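PDB 6XJ9: agarase from Pseudoalteromonas fuliginea, which probably cleaves the beta-1,4 linkages of agarose, acting as a family 50 glycoside hydrolase of a marine bacterium. Local coordinates for residues A[414-417]-A[418-421]. Sequence-based numbering, arbitrary orientation.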
ATOM      1  N   MET A 414       1.621  29.577 -10.096  1.00 27.04           N
ATOM      2  CA  MET A 414       0.440  29.019 -10.742  1.00 28.91           C
ATOM      3  C   MET A 414       0.834  28.353 -12.058  1.00 28.73           C
ATOM      4  O   MET A 414       0.377  27.253 -12.355  1.00 27.81           O
ATOM      5  CB  MET A 414      -0.624  30.087 -11.019  1.00 28.40           C
ATOM      6  CG  MET A 414      -1.339  30.553  -9.767  1.00 30.73           C
ATOM      7  SD  MET A 414      -2.165  29.159  -8.952  1.00 31.70           S
ATOM      8  CE  MET A 414      -3.369  28.744 -10.214  1.00 30.91           C
ATOM      9  N   GLN A 415       1.673  29.039 -12.850  1.00 30.73           N
ATOM     10  CA  GLN A 415       2.133  28.505 -14.126  1.00 30.86           C
ATOM     11  C   GLN A 415       2.906  27.210 -13.894  1.00 29.27           C
ATOM     12  O   GLN A 415       2.752  26.258 -14.651  1.00 27.45           O
ATOM     13  CB  GLN A 415       2.976  29.533 -14.887  1.00 34.12           C
ATOM     14  CG  GLN A 415       3.771  28.949 -16.047  1.00 37.11           C
ATOM     15  CD  GLN A 415       4.892  29.881 -16.437  1.00 43.41           C
ATOM     16  OE1 GLN A 415       6.056  29.664 -16.093  1.00 46.65           O
ATOM     17  NE2 GLN A 415       4.542  30.952 -17.134  1.00 41.89           N
ATOM     18  N   LYS A 416       3.733  27.180 -12.839  1.00 30.03           N
ATOM     19  CA  LYS A 416       4.519  25.989 -12.555  1.00 29.04           C
ATOM     20  C   LYS A 416       3.598  24.858 -12.097  1.00 27.96           C
ATOM     21  O   LYS A 416       3.830  23.694 -12.423  1.00 26.81           O
ATOM     22  CB  LYS A 416       5.643  26.291 -11.558  1.00 30.49           C
ATOM     23  CG  LYS A 416       6.480  25.093 -11.124  1.00 31.59           C
ATOM     24  CD  LYS A 416       7.361  24.511 -12.217  1.00 34.61           C
ATOM     25  CE  LYS A 416       8.277  23.409 -11.714  1.00 33.03           C
ATOM     26  NZ  LYS A 416       9.153  22.881 -12.787  1.00 33.17           N
ATOM     27  N   TRP A 417       2.540  25.212 -11.361  1.00 25.41           N
ATOM     28  CA  TRP A 417       1.575  24.221 -10.911  1.00 24.22           C
ATOM     29  C   TRP A 417       0.858  23.600 -12.104  1.00 22.71           C
ATOM     30  O   TRP A 417       0.612  22.397 -12.119  1.00 23.88           O
ATOM     31  CB  TRP A 417       0.565  24.841  -9.940  1.00 22.73           C
ATOM     32  CG  TRP A 417      -0.602  23.943  -9.650  1.00 22.17           C
ATOM     33  CD1 TRP A 417      -0.604  22.826  -8.865  1.00 21.35           C
ATOM     34  CD2 TRP A 417      -1.947  24.095 -10.139  1.00 21.79           C
ATOM     35  NE1 TRP A 417      -1.860  22.283  -8.818  1.00 22.97           N
ATOM     36  CE2 TRP A 417      -2.707  23.044  -9.582  1.00 22.34           C
ATOM     37  CE3 TRP A 417      -2.590  25.028 -10.961  1.00 22.28           C
ATOM     38  CZ2 TRP A 417      -4.066  22.891  -9.855  1.00 23.17           C
ATOM     39  CZ3 TRP A 417      -3.932  24.877 -11.230  1.00 22.26           C
ATOM     40  CH2 TRP A 417      -4.660  23.822 -10.679  1.00 22.83           C
ATOM     41  N   ARG A 418       0.495  24.442 -13.079  1.00 23.20           N
ATOM     42  CA  ARG A 418      -0.140  23.963 -14.293  1.00 24.90           C
ATOM     43  C   ARG A 418       0.789  22.984 -15.005  1.00 24.73           C
ATOM     44  O   ARG A 418       0.349  21.934 -15.462  1.00 23.38           O
ATOM     45  CB  ARG A 418      -0.537  25.125 -15.212  1.00 26.95           C
ATOM     46  CG  ARG A 418      -1.750  25.902 -14.725  1.00 28.85           C
ATOM     47  CD  ARG A 418      -2.379  26.798 -15.780  1.00 32.22           C
ATOM     48  NE  ARG A 418      -1.419  27.802 -16.196  1.00 35.26           N
ATOM     49  CZ  ARG A 418      -1.242  28.972 -15.591  1.00 38.67           C
ATOM     50  NH1 ARG A 418      -1.986  29.304 -14.546  1.00 39.56           N
ATOM     51  NH2 ARG A 418      -0.326  29.807 -16.045  1.00 39.75           N
ATOM     52  N   GLU A 419       2.084  23.325 -15.062  1.00 24.56           N
ATOM     53  CA  GLU A 419       3.033  22.543 -15.831  1.00 24.18           C
ATOM     54  C   GLU A 419       3.247  21.196 -15.152  1.00 23.30           C
ATOM     55  O   GLU A 419       3.377  20.170 -15.815  1.00 23.07           O
ATOM     56  CB  GLU A 419       4.363  23.295 -15.973  1.00 24.79           C
ATOM     57  CG  GLU A 419       4.279  24.494 -16.908  1.00 27.24           C
ATOM     58  CD  GLU A 419       5.521  25.377 -16.886  1.00 29.08           C
ATOM     59  OE1 GLU A 419       5.537  26.404 -17.597  1.00 31.50           O
ATOM     60  OE2 GLU A 419       6.464  25.043 -16.149  1.00 29.06           O
ATOM     61  N   VAL A 420       3.333  21.212 -13.821  1.00 21.82           N
ATOM     62  CA  VAL A 420       3.577  19.983 -13.089  1.00 20.58           C
ATOM     63  C   VAL A 420       2.321  19.107 -13.173  1.00 20.11           C
ATOM     64  O   VAL A 420       2.404  17.881 -13.332  1.00 20.99           O
ATOM     65  CB  VAL A 420       4.038  20.293 -11.653  1.00 20.77           C
ATOM     66  CG1 VAL A 420       3.877  19.110 -10.706  1.00 20.29           C
ATOM     67  CG2 VAL A 420       5.480  20.791 -11.640  1.00 21.80           C
ATOM     68  N   THR A 421       1.154  19.756 -13.126  1.00 20.19           N
ATOM     69  CA  THR A 421      -0.115  19.047 -13.274  1.00 20.16           C
ATOM     70  C   THR A 421      -0.172  18.264 -14.592  1.00 20.28           C
ATOM     71  O   THR A 421      -0.481  17.076 -14.578  1.00 19.32           O
ATOM     72  CB  THR A 421      -1.319  19.971 -13.068  1.00 19.11           C
ATOM     73  OG1 THR A 421      -1.260  20.464 -11.724  1.00 20.21           O
ATOM     74  CG2 THR A 421      -2.642  19.262 -13.282  1.00 19.17           C
TER
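Thr421 sets its hydroxyl against one face of the Trp417 indole, with OG1 3.5 Å above the ring plane and displaced toward the rim on the NE1 side. The same OG1 donates a hydrogen bond of 2.7 Å to Trp417 O. That carbonyl oxygen also accepts from Thr421 N at 2.9 Å, and because the two donors approach from opposite faces of the carbonyl plane, Thr421 grips it twice. A chi1 of -62° brings OG1 back beside its own backbone N, within reach of the preceding turn; the hydroxyl is also hydrogen-bonded to Tyr717 OH. Trp417 and Thr421 are buried, and Leu402 of helix 397-406 packs on the indole. Replacing Trp417 by an alanine would probably open a gap beside Leu402 and leave the OG1 hydroxyl without the ring face against it. Everything here belongs to one alpha-helix, 413-428, as successive i+4 to i backbone hydrogen bonds donated by Arg418 N through Thr421 N demonstrate.

Round the helix the packing changes character. Arg418, bent at chi3 (-62°), folds its guanidinium back over the previous turn, so that one face lies over Gln415 CA, displaced toward the rim of the group, and NH2 is 3.4 Å from that atom. Its plane stands 84° from the indole, which excludes face-to-face stacking; Arg418 meets the ring through its CG, near Trp417 CE3. Val420 CG2 meets Lys416 CE at 3.8 Å, close to Tyr406. On the looser side, exposed Glu419 runs alongside Gln415, their carboxylate and amide nearly parallel, but the closest approach of the side chains is Glu419 OE1 to Gln415 CG (3.5 Å), and the two OE1 atoms, both acceptors, make no bond. Lys416 NZ remains 4.8 Å from Glu419 OE2, too far for a salt bridge, though the opposite charges may attract weakly.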